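Local coordinates for protein alanine glyoxylate transaminase (Thermococcus litoralis, PDB 2ZC0) that probably transfers the amino group of alanine to glyoxylate, yielding pyruvate and glycine, with pyridoxal 5'-phosphate as the cofactor that carries the amino group, at residues 87-90 against 94-97; 178-183 against 198-203; 216-221 against 227-232; 314-319 against 329-334. One frame throughout, in Å; residues are numbered along the deposited sequence.

How the contacts relate
Contact 3 is the hub of the set and holds Tyr217, bonded to the PMP pyridine hydroxyl; Tyr179 and Ile181 of contact 2 also touch the cofactor. The centre of contact 3 lies about 12 Å from the centres of both contact 1 and contact 2, and about 19 Å from that of contact 4. Contact 1 joins it where the ring of Phe87 meets that of Phe219. Contact 2 joins it through Thr183, whose CG2 is 3.7 Å from Arg221 CG. Contact 4 is tied on by a probable hydrogen bond from Gly334 N to Met220 O, 2.9 Å. Contacts 1 and 4 lie furthest apart, with about 30 Å between their centres.

Contact 1 (87-90 against 94-97); sequences FLKK and LEVS
The backbone of Leu94 doubles back onto the helix that ends just before it, its N donating to Leu88 O at 3.0 Å with an N-H...O angle of 162°, and the closest alpha carbons are those of Lys89 and Leu94, 4.3 Å apart. Beside this bond the two leucines run side by side and point the same way. Leu88 CB lies 4.0 Å from Leu94 CB. Leu88 CD2 and Leu94 CD2 are 3.9 Å apart, contact that branched aliphatic chains give without asking for a polar partner. Leu94 keeps CG anti to its own N (chi1 -160°), which lays CD2 along Leu88, while CD1 packs on Lys231. Further down the chain Val96 adds CG1, 4.2 Å from the same Leu88 CD2. All three side chains also rest on Ile259 of strand 256-259, so this corner packs the turn between helix 78-91 and strand 101-104 against the large mixed sheet of fold type I of the pyridoxal-phosphate enzymes, in which 101-104 is an edge strand. On the solvent side the residues are charged, as suits exposed positions. The chain of Glu95 bends at chi2 (73°) and brings OE1 to 4.1 Å from Lys89 CG, while Lys89 NZ ends 7.2 Å from Glu95 OE1, too far for a salt bridge. Phe87, pointing away from the turn, sets its ring edge-to-face against Phe296.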
# COMPACT_ATOMS: atom_id res chain seq x y z
N PHE A 87 24.85 -14.41 -27.12
CA PHE A 87 25.48 -15.21 -26.08
C PHE A 87 24.47 -16.17 -25.47
O PHE A 87 24.81 -17.30 -25.16
CB PHE A 87 26.06 -14.29 -25.00
CG PHE A 87 26.49 -15.02 -23.76
CD1 PHE A 87 25.69 -15.02 -22.62
CD2 PHE A 87 27.71 -15.69 -23.72
CE1 PHE A 87 26.10 -15.67 -21.46
CE2 PHE A 87 28.13 -16.35 -22.57
CZ PHE A 87 27.32 -16.34 -21.44
N LEU A 88 23.23 -15.72 -25.31
CA LEU A 88 22.21 -16.57 -24.72
C LEU A 88 21.75 -17.65 -25.70
O LEU A 88 21.49 -18.78 -25.31
CB LEU A 88 21.01 -15.73 -24.25
CG LEU A 88 21.01 -15.24 -22.80
CD1 LEU A 88 22.34 -14.61 -22.46
CD2 LEU A 88 19.87 -14.25 -22.56
N LYS A 89 21.64 -17.29 -26.97
CA LYS A 89 21.21 -18.23 -27.98
C LYS A 89 22.23 -19.35 -28.17
O LYS A 89 21.87 -20.51 -28.41
CB LYS A 89 20.95 -17.50 -29.31
CG LYS A 89 21.07 -18.36 -30.57
CD LYS A 89 22.54 -18.44 -31.01
CE LYS A 89 22.82 -19.65 -31.91
NZ LYS A 89 24.29 -19.80 -32.17
N LYS A 90 23.50 -19.01 -28.04
CA LYS A 90 24.56 -19.99 -28.22
C LYS A 90 24.81 -20.89 -27.02
O LYS A 90 24.75 -22.11 -27.14
CB LYS A 90 25.86 -19.29 -28.61
CG LYS A 90 27.01 -20.26 -28.87
CD LYS A 90 28.25 -19.55 -29.37
CE LYS A 90 29.41 -20.52 -29.56
NZ LYS A 90 30.65 -19.81 -29.99
N LEU A 94 18.75 -20.02 -25.70
CA LEU A 94 17.71 -19.01 -25.63
C LEU A 94 17.64 -18.09 -26.84
O LEU A 94 18.58 -17.36 -27.13
CB LEU A 94 17.90 -18.20 -24.35
CG LEU A 94 16.68 -17.43 -23.86
CD1 LEU A 94 15.44 -18.34 -23.85
CD2 LEU A 94 16.98 -16.90 -22.47
N GLU A 95 16.52 -18.13 -27.54
CA GLU A 95 16.32 -17.27 -28.70
C GLU A 95 15.51 -16.07 -28.18
O GLU A 95 14.30 -16.16 -28.02
CB GLU A 95 15.52 -18.01 -29.79
CG GLU A 95 15.37 -17.24 -31.10
CD GLU A 95 16.66 -17.20 -31.91
OE1 GLU A 95 17.25 -18.28 -32.16
OE2 GLU A 95 17.09 -16.09 -32.31
N VAL A 96 16.19 -14.96 -27.92
CA VAL A 96 15.52 -13.77 -27.41
C VAL A 96 15.96 -12.53 -28.17
O VAL A 96 17.10 -12.43 -28.59
CB VAL A 96 15.86 -13.52 -25.91
CG1 VAL A 96 17.33 -13.20 -25.76
CG2 VAL A 96 15.04 -12.37 -25.37
N SER A 97 15.05 -11.58 -28.33
CA SER A 97 15.37 -10.34 -29.02
C SER A 97 16.16 -9.39 -28.11
O SER A 97 15.95 -9.35 -26.90
CB SER A 97 14.09 -9.64 -29.48
OG SER A 97 14.38 -8.32 -29.92

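Contact 2 (178-183 against 198-203); sequences IYTIPT and KALLEI
Leu200 is the residue that bridges helix and strand here, and its forked tip does so with one methyl for each of two strand residues. CD1 lies 4.1 Å from Ile178 CD1, the two side chains sliding past each other in opposite directions. CD2 meets Thr180 CG2 at 4.2 Å, tip to tip. The fork is aimed by the first torsion of Leu200, which holds CG anti to the backbone N (chi1 170°). Thr180 suits its place by being two-sided: OG1, anti to its N (chi1 172°), is hydrogen-bonded to Glu128 OE2, and this leaves CG2 as the apolar branch that faces the helix. Ile178 and Thr180 alternate with Tyr179, whose side chain leaves from the other face of the sheet, where its OH is bonded to Asp214 OD1 and it touches the PMP.

The packed part is small, burying 125 Å² in all, but it is interior: all three touching residues are buried, and Leu200 also lies on Leu161 and Ile211. Next to it Ile203 CG2 stays 5.4 Å from Ile178 CD1, and Ile203 packs instead on Val158 and Ile165 of helix 158-170. The outer side of the helix is different in kind: Lys198 and Glu202 are exposed, and charged chains there can reach into solvent. The alpha carbons of Ile178 and Leu200 stand 9.7 Å apart, a spacing bridged by the side chains. Such apolar layering is typical of a beta-alpha-beta crossover, here strand 175-180, helix 194-207 and strand 210-214, in the large domain of fold type I of the pyridoxal-phosphate enzymes.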
# COMPACT_ATOMS: atom_id res chain seq x y z
N ILE A 178 5.63 -17.30 -9.40
CA ILE A 178 6.40 -18.42 -8.89
C ILE A 178 7.83 -18.05 -9.22
O ILE A 178 8.14 -17.83 -10.38
CB ILE A 178 6.07 -19.73 -9.60
CG1 ILE A 178 4.68 -20.23 -9.20
CG2 ILE A 178 7.15 -20.76 -9.28
CD1 ILE A 178 4.29 -21.51 -9.92
N TYR A 179 8.67 -17.95 -8.20
CA TYR A 179 10.08 -17.64 -8.35
C TYR A 179 10.82 -18.97 -8.18
O TYR A 179 10.62 -19.68 -7.18
CB TYR A 179 10.53 -16.66 -7.26
CG TYR A 179 12.04 -16.49 -7.11
CD1 TYR A 179 12.71 -16.99 -5.99
CD2 TYR A 179 12.80 -15.83 -8.08
CE1 TYR A 179 14.09 -16.85 -5.84
CE2 TYR A 179 14.20 -15.68 -7.93
CZ TYR A 179 14.82 -16.20 -6.80
OH TYR A 179 16.19 -16.09 -6.64
N THR A 180 11.67 -19.30 -9.16
CA THR A 180 12.43 -20.54 -9.13
C THR A 180 13.86 -20.38 -9.64
O THR A 180 14.13 -19.55 -10.51
CB THR A 180 11.71 -21.64 -9.96
OG1 THR A 180 12.55 -22.80 -10.08
CG2 THR A 180 11.39 -21.12 -11.36
N ILE A 181 14.76 -21.18 -9.09
CA ILE A 181 16.17 -21.21 -9.46
C ILE A 181 16.41 -22.66 -9.90
O ILE A 181 16.95 -23.47 -9.15
CB ILE A 181 17.07 -20.91 -8.23
CG1 ILE A 181 16.53 -19.68 -7.48
CG2 ILE A 181 18.52 -20.70 -8.68
CD1 ILE A 181 17.19 -19.40 -6.13
N PRO A 182 16.00 -23.01 -11.13
CA PRO A 182 16.14 -24.36 -11.68
C PRO A 182 17.54 -24.99 -11.65
O PRO A 182 17.68 -26.15 -11.26
CB PRO A 182 15.60 -24.22 -13.11
CG PRO A 182 14.61 -23.08 -12.98
CD PRO A 182 15.37 -22.11 -12.13
N THR A 183 18.56 -24.24 -12.04
CA THR A 183 19.92 -24.79 -12.08
C THR A 183 20.90 -24.29 -11.01
O THR A 183 21.10 -23.07 -10.85
CB THR A 183 20.55 -24.57 -13.46
OG1 THR A 183 19.71 -25.15 -14.47
CG2 THR A 183 21.92 -25.23 -13.53
N LYS A 198 9.07 -29.25 -17.35
CA LYS A 198 7.92 -29.25 -18.25
C LYS A 198 6.63 -29.30 -17.44
O LYS A 198 5.61 -28.71 -17.84
CB LYS A 198 7.97 -30.43 -19.22
CG LYS A 198 9.03 -30.31 -20.32
CD LYS A 198 8.85 -29.08 -21.24
CE LYS A 198 7.52 -29.04 -22.02
NZ LYS A 198 6.40 -28.31 -21.34
N ALA A 199 6.67 -30.00 -16.31
CA ALA A 199 5.50 -30.12 -15.45
C ALA A 199 5.20 -28.76 -14.81
O ALA A 199 4.03 -28.39 -14.63
CB ALA A 199 5.77 -31.16 -14.37
N LEU A 200 6.25 -28.01 -14.47
CA LEU A 200 6.09 -26.68 -13.89
C LEU A 200 5.43 -25.78 -14.93
O LEU A 200 4.45 -25.09 -14.63
CB LEU A 200 7.47 -26.11 -13.48
CG LEU A 200 7.55 -24.63 -13.07
CD1 LEU A 200 6.52 -24.30 -12.01
CD2 LEU A 200 8.97 -24.31 -12.59
N LEU A 201 5.93 -25.82 -16.16
CA LEU A 201 5.33 -25.03 -17.23
C LEU A 201 3.86 -25.40 -17.42
O LEU A 201 3.03 -24.52 -17.67
CB LEU A 201 6.11 -25.25 -18.53
CG LEU A 201 7.50 -24.60 -18.54
CD1 LEU A 201 8.22 -24.96 -19.83
CD2 LEU A 201 7.37 -23.09 -18.42
N GLU A 202 3.51 -26.67 -17.30
CA GLU A 202 2.11 -27.07 -17.46
C GLU A 202 1.25 -26.45 -16.35
O GLU A 202 0.18 -25.89 -16.62
CB GLU A 202 1.96 -28.59 -17.43
CG GLU A 202 2.46 -29.33 -18.67
CD GLU A 202 2.51 -30.84 -18.47
OE1 GLU A 202 1.51 -31.40 -17.95
OE2 GLU A 202 3.54 -31.46 -18.82
N ILE A 203 1.72 -26.55 -15.12
CA ILE A 203 0.99 -26.00 -13.98
C ILE A 203 0.80 -24.48 -14.10
O ILE A 203 -0.27 -23.96 -13.78
CB ILE A 203 1.72 -26.34 -12.67
CG1 ILE A 203 1.64 -27.86 -12.46
CG2 ILE A 203 1.12 -25.56 -11.50
CD1 ILE A 203 2.28 -28.34 -11.18

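Contact 3 (216-221 against 227-232); sequences AYNFMR and IVPLKA. With PMP (4'-deoxy-4'-aminopyridoxal-5'-phosphate), chain F.
Ile227 lays its CG1 over one face of the Arg221 guanidinium, 3.3 Å above the plane and offset toward its rim, while CD1 rests on Arg221 CD at 3.4 Å. Ile227 CG1 sits in the position between backbone N and carbonyl carbon (chi1 70°), which turns that branch toward the arginine. A flat cation suits the place because its face accepts a methylene while its N-H groups bond at the edge: NH2 donates to Gly225 O, inside the loop that the contact closes. With a serine in place of Arg221, Gly225 O would probably lose this donor and Ile227 the flat face under its CG1, so the loop is likely to become less firmly closed. Nearby, Asn218 and Pro229 cross obliquely, ND2 lying 3.6 Å from Pro229 CG and bonded to Asp92 OD2. A type I turn, with Met220 N bonded to Tyr217 O at 3.0 Å, bends 217-220, next to the end that meets the cofactor. There Tyr217 OH and PMP O3 share a hydrogen bond of 2.6 Å, and the same OH meets Lys247 NZ. Ala216, small enough to lie over the pyridine face, puts CB 3.7 Å from PMP N1. The whole loop joins strand 210-214 to strand 239-244: Ile227 and Val228 pack on Met194 of helix 194-207, and Leu230 is wedged between that helix and Ile211.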
# COMPACT_ATOMS: atom_id res chain seq x y z
N ALA A 216 21.08 -17.44 -12.47
CA ALA A 216 22.37 -17.06 -11.91
C ALA A 216 23.49 -18.09 -12.10
O ALA A 216 24.64 -17.73 -12.31
CB ALA A 216 22.22 -16.73 -10.43
N TYR A 217 23.16 -19.38 -12.06
CA TYR A 217 24.19 -20.41 -12.20
C TYR A 217 24.10 -21.26 -13.46
O TYR A 217 24.70 -22.34 -13.51
CB TYR A 217 24.17 -21.31 -10.95
CG TYR A 217 24.32 -20.51 -9.68
CD1 TYR A 217 23.20 -20.15 -8.92
CD2 TYR A 217 25.56 -20.00 -9.29
CE1 TYR A 217 23.31 -19.29 -7.82
CE2 TYR A 217 25.69 -19.14 -8.20
CZ TYR A 217 24.56 -18.79 -7.47
OH TYR A 217 24.69 -17.91 -6.42
N ASN A 218 23.40 -20.78 -14.47
CA ASN A 218 23.25 -21.53 -15.72
C ASN A 218 24.55 -21.76 -16.43
O ASN A 218 24.66 -22.65 -17.27
CB ASN A 218 22.27 -20.81 -16.65
CG ASN A 218 20.85 -20.96 -16.20
OD1 ASN A 218 20.60 -21.13 -15.01
ND2 ASN A 218 19.92 -20.92 -17.14
N PHE A 219 25.54 -20.94 -16.10
CA PHE A 219 26.84 -21.06 -16.73
C PHE A 219 27.89 -21.69 -15.83
O PHE A 219 29.08 -21.67 -16.14
CB PHE A 219 27.28 -19.69 -17.25
CG PHE A 219 26.28 -19.06 -18.18
CD1 PHE A 219 25.46 -18.02 -17.75
CD2 PHE A 219 26.10 -19.56 -19.46
CE1 PHE A 219 24.48 -17.49 -18.59
CE2 PHE A 219 25.12 -19.04 -20.31
CZ PHE A 219 24.31 -18.00 -19.87
N MET A 220 27.46 -22.24 -14.70
CA MET A 220 28.38 -22.92 -13.80
C MET A 220 27.91 -24.36 -13.64
O MET A 220 27.91 -24.89 -12.54
CB MET A 220 28.43 -22.28 -12.41
CG MET A 220 28.89 -20.84 -12.39
SD MET A 220 29.84 -20.50 -10.90
CE MET A 220 28.73 -21.04 -9.67
N ARG A 221 27.48 -24.96 -14.75
CA ARG A 221 27.02 -26.35 -14.75
C ARG A 221 28.23 -27.24 -14.98
O ARG A 221 29.19 -26.84 -15.63
CB ARG A 221 26.00 -26.59 -15.86
CG ARG A 221 24.62 -26.97 -15.35
CD ARG A 221 23.84 -27.75 -16.40
NE ARG A 221 23.77 -27.02 -17.66
CZ ARG A 221 23.99 -27.57 -18.85
NH1 ARG A 221 23.91 -26.83 -19.95
NH2 ARG A 221 24.29 -28.87 -18.94
N ILE A 227 20.49 -29.58 -20.46
CA ILE A 227 19.35 -29.01 -19.77
C ILE A 227 19.14 -27.60 -20.30
O ILE A 227 20.09 -26.84 -20.49
CB ILE A 227 19.55 -28.92 -18.23
CG1 ILE A 227 20.60 -27.87 -17.90
CG2 ILE A 227 19.95 -30.28 -17.69
CD1 ILE A 227 20.45 -27.26 -16.53
N VAL A 228 17.89 -27.25 -20.55
CA VAL A 228 17.60 -25.93 -21.07
C VAL A 228 16.71 -25.16 -20.10
O VAL A 228 15.93 -25.75 -19.34
CB VAL A 228 16.92 -26.00 -22.46
CG1 VAL A 228 17.75 -26.88 -23.39
CG2 VAL A 228 15.51 -26.54 -22.34
N PRO A 229 16.84 -23.83 -20.10
CA PRO A 229 16.05 -22.95 -19.24
C PRO A 229 14.57 -23.11 -19.54
O PRO A 229 14.20 -23.52 -20.65
CB PRO A 229 16.54 -21.56 -19.63
CG PRO A 229 17.97 -21.80 -20.00
CD PRO A 229 17.90 -23.08 -20.80
N LEU A 230 13.73 -22.81 -18.56
CA LEU A 230 12.29 -22.90 -18.76
C LEU A 230 11.92 -21.90 -19.86
O LEU A 230 11.00 -22.14 -20.64
CB LEU A 230 11.55 -22.54 -17.48
CG LEU A 230 11.84 -23.32 -16.20
CD1 LEU A 230 11.33 -22.55 -15.00
CD2 LEU A 230 11.17 -24.71 -16.28
N LYS A 231 12.64 -20.79 -19.93
CA LYS A 231 12.34 -19.79 -20.93
C LYS A 231 12.47 -20.32 -22.36
O LYS A 231 11.76 -19.85 -23.26
CB LYS A 231 13.23 -18.56 -20.76
CG LYS A 231 12.80 -17.39 -21.63
CD LYS A 231 11.35 -17.04 -21.37
CE LYS A 231 10.89 -15.82 -22.16
NZ LYS A 231 9.41 -15.66 -22.00
N ALA A 232 13.36 -21.28 -22.57
CA ALA A 232 13.56 -21.86 -23.91
C ALA A 232 12.39 -22.77 -24.26
O ALA A 232 12.21 -23.16 -25.42
CB ALA A 232 14.87 -22.64 -23.95
N1 PMP F . 20.15 -15.04 -7.80
C2 PMP F . 20.73 -15.99 -7.03
C2A PMP F . 19.99 -17.32 -6.90
C3 PMP F . 21.98 -15.75 -6.39
O3 PMP F . 22.54 -16.75 -5.60
C4 PMP F . 22.62 -14.47 -6.55
C4A PMP F . 23.97 -14.23 -5.85
N4A PMP F . 23.92 -13.14 -4.87
C5 PMP F . 21.91 -13.43 -7.44
C6 PMP F . 20.67 -13.77 -8.04
C5A PMP F . 22.49 -12.02 -7.70
O4P PMP F . 23.43 -12.13 -8.27
P PMP F . 24.07 -10.64 -8.66
O1P PMP F . 24.11 -10.12 -10.48
O2P PMP F . 25.90 -10.73 -8.10
O3P PMP F . 23.28 -9.27 -7.77

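Contact 4 (314-319 against 329-334); sequences IMLKAL and TKPIAG
Leu316, on the long helix 295-322, reaches across to the 329-334 loop in the smaller C-terminal part of fold type I of the pyridoxal-phosphate enzymes, where the loop leads into strand 336-340 of a two-stranded antiparallel sheet. At its root CB makes no contact with the loop. CG, placed anti to the carbonyl carbon (chi1 -69°), carries the fork outward and still makes no close approach. The methyls do the touching: CD1 comes to 4.4 Å from Lys330 CD, and CD2 is nearer at 4.0 Å from that same carbon. CD2 also sits 3.8 Å from Thr329 O. An aliphatic tip suits this surface, since Lys330 presents methylenes here and Pro331 a ring. Lys330 bends at chi2 (-66°) and sends its charge elsewhere, NZ being hydrogen-bonded to Phe328 O and lying in a cation-pi contact with the Phe328 ring. Thr329 turns its side chain away, its OG1 bonded to Met338 N at the strand. Pro331, which packs on Val337, is also held through its O by Arg312 NH1, and its ring CD stops 4.4 Å from Leu316 CD2.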
# COMPACT_ATOMS: atom_id res chain seq x y z
N ILE A 314 36.56 -31.66 -5.11
CA ILE A 314 37.41 -31.63 -3.93
C ILE A 314 36.60 -31.47 -2.64
O ILE A 314 36.87 -32.16 -1.66
CB ILE A 314 38.47 -30.49 -4.02
CG1 ILE A 314 39.51 -30.81 -5.09
CG2 ILE A 314 39.18 -30.31 -2.69
CD1 ILE A 314 40.56 -29.73 -5.28
N MET A 315 35.61 -30.58 -2.64
CA MET A 315 34.81 -30.39 -1.43
C MET A 315 33.96 -31.63 -1.16
O MET A 315 33.77 -32.01 -0.01
CB MET A 315 33.90 -29.16 -1.54
CG MET A 315 33.01 -28.98 -0.30
SD MET A 315 32.15 -27.39 -0.17
CE MET A 315 33.50 -26.33 0.30
N LEU A 316 33.45 -32.24 -2.23
CA LEU A 316 32.65 -33.44 -2.08
C LEU A 316 33.54 -34.60 -1.64
O LEU A 316 33.12 -35.45 -0.86
CB LEU A 316 31.95 -33.79 -3.39
CG LEU A 316 30.84 -32.82 -3.81
CD1 LEU A 316 30.18 -33.35 -5.07
CD2 LEU A 316 29.82 -32.68 -2.68
N LYS A 317 34.78 -34.64 -2.14
CA LYS A 317 35.73 -35.69 -1.76
C LYS A 317 36.04 -35.58 -0.28
O LYS A 317 36.00 -36.56 0.45
CB LYS A 317 37.07 -35.56 -2.52
CG LYS A 317 37.16 -36.23 -3.88
CD LYS A 317 38.64 -36.45 -4.25
CE LYS A 317 38.91 -36.25 -5.74
NZ LYS A 317 38.76 -34.82 -6.17
N ALA A 318 36.36 -34.37 0.16
CA ALA A 318 36.68 -34.11 1.54
C ALA A 318 35.51 -34.45 2.46
O ALA A 318 35.70 -35.07 3.50
CB ALA A 318 37.08 -32.66 1.72
N LEU A 319 34.31 -34.05 2.06
CA LEU A 319 33.12 -34.31 2.86
C LEU A 319 32.82 -35.79 3.02
O LEU A 319 32.63 -36.28 4.13
CB LEU A 319 31.91 -33.60 2.26
CG LEU A 319 31.73 -32.11 2.59
CD1 LEU A 319 30.70 -31.50 1.66
CD2 LEU A 319 31.31 -31.94 4.04
N THR A 329 24.03 -32.36 -0.06
CA THR A 329 23.75 -32.34 -1.48
C THR A 329 24.98 -32.53 -2.36
O THR A 329 26.10 -32.18 -1.99
CB THR A 329 23.05 -31.00 -1.89
OG1 THR A 329 23.93 -29.89 -1.66
CG2 THR A 329 21.78 -30.80 -1.06
N LYS A 330 24.74 -33.10 -3.54
CA LYS A 330 25.79 -33.35 -4.52
C LYS A 330 25.39 -32.56 -5.76
O LYS A 330 24.70 -33.07 -6.64
CB LYS A 330 25.86 -34.83 -4.88
CG LYS A 330 25.88 -35.78 -3.70
CD LYS A 330 27.14 -35.64 -2.88
CE LYS A 330 27.33 -36.85 -1.97
NZ LYS A 330 26.16 -37.06 -1.07
N PRO A 331 25.81 -31.30 -5.84
CA PRO A 331 25.49 -30.43 -6.98
C PRO A 331 26.17 -30.80 -8.30
O PRO A 331 27.32 -31.22 -8.31
CB PRO A 331 25.92 -29.05 -6.48
CG PRO A 331 27.10 -29.37 -5.62
CD PRO A 331 26.60 -30.57 -4.83
N ILE A 332 25.44 -30.65 -9.40
CA ILE A 332 25.98 -30.92 -10.73
C ILE A 332 26.25 -29.54 -11.32
O ILE A 332 26.79 -29.40 -12.42
CB ILE A 332 24.96 -31.67 -11.64
CG1 ILE A 332 23.73 -30.80 -11.89
CG2 ILE A 332 24.57 -32.99 -10.99
CD1 ILE A 332 22.65 -31.45 -12.75
N ALA A 333 25.88 -28.52 -10.56
CA ALA A 333 26.07 -27.15 -10.99
C ALA A 333 26.02 -26.20 -9.80
O ALA A 333 25.59 -26.58 -8.71
CB ALA A 333 24.99 -26.78 -11.99
N GLY A 334 26.46 -24.97 -10.03
CA GLY A 334 26.43 -23.99 -8.96
C GLY A 334 27.75 -23.81 -8.24
O GLY A 334 28.83 -24.04 -8.80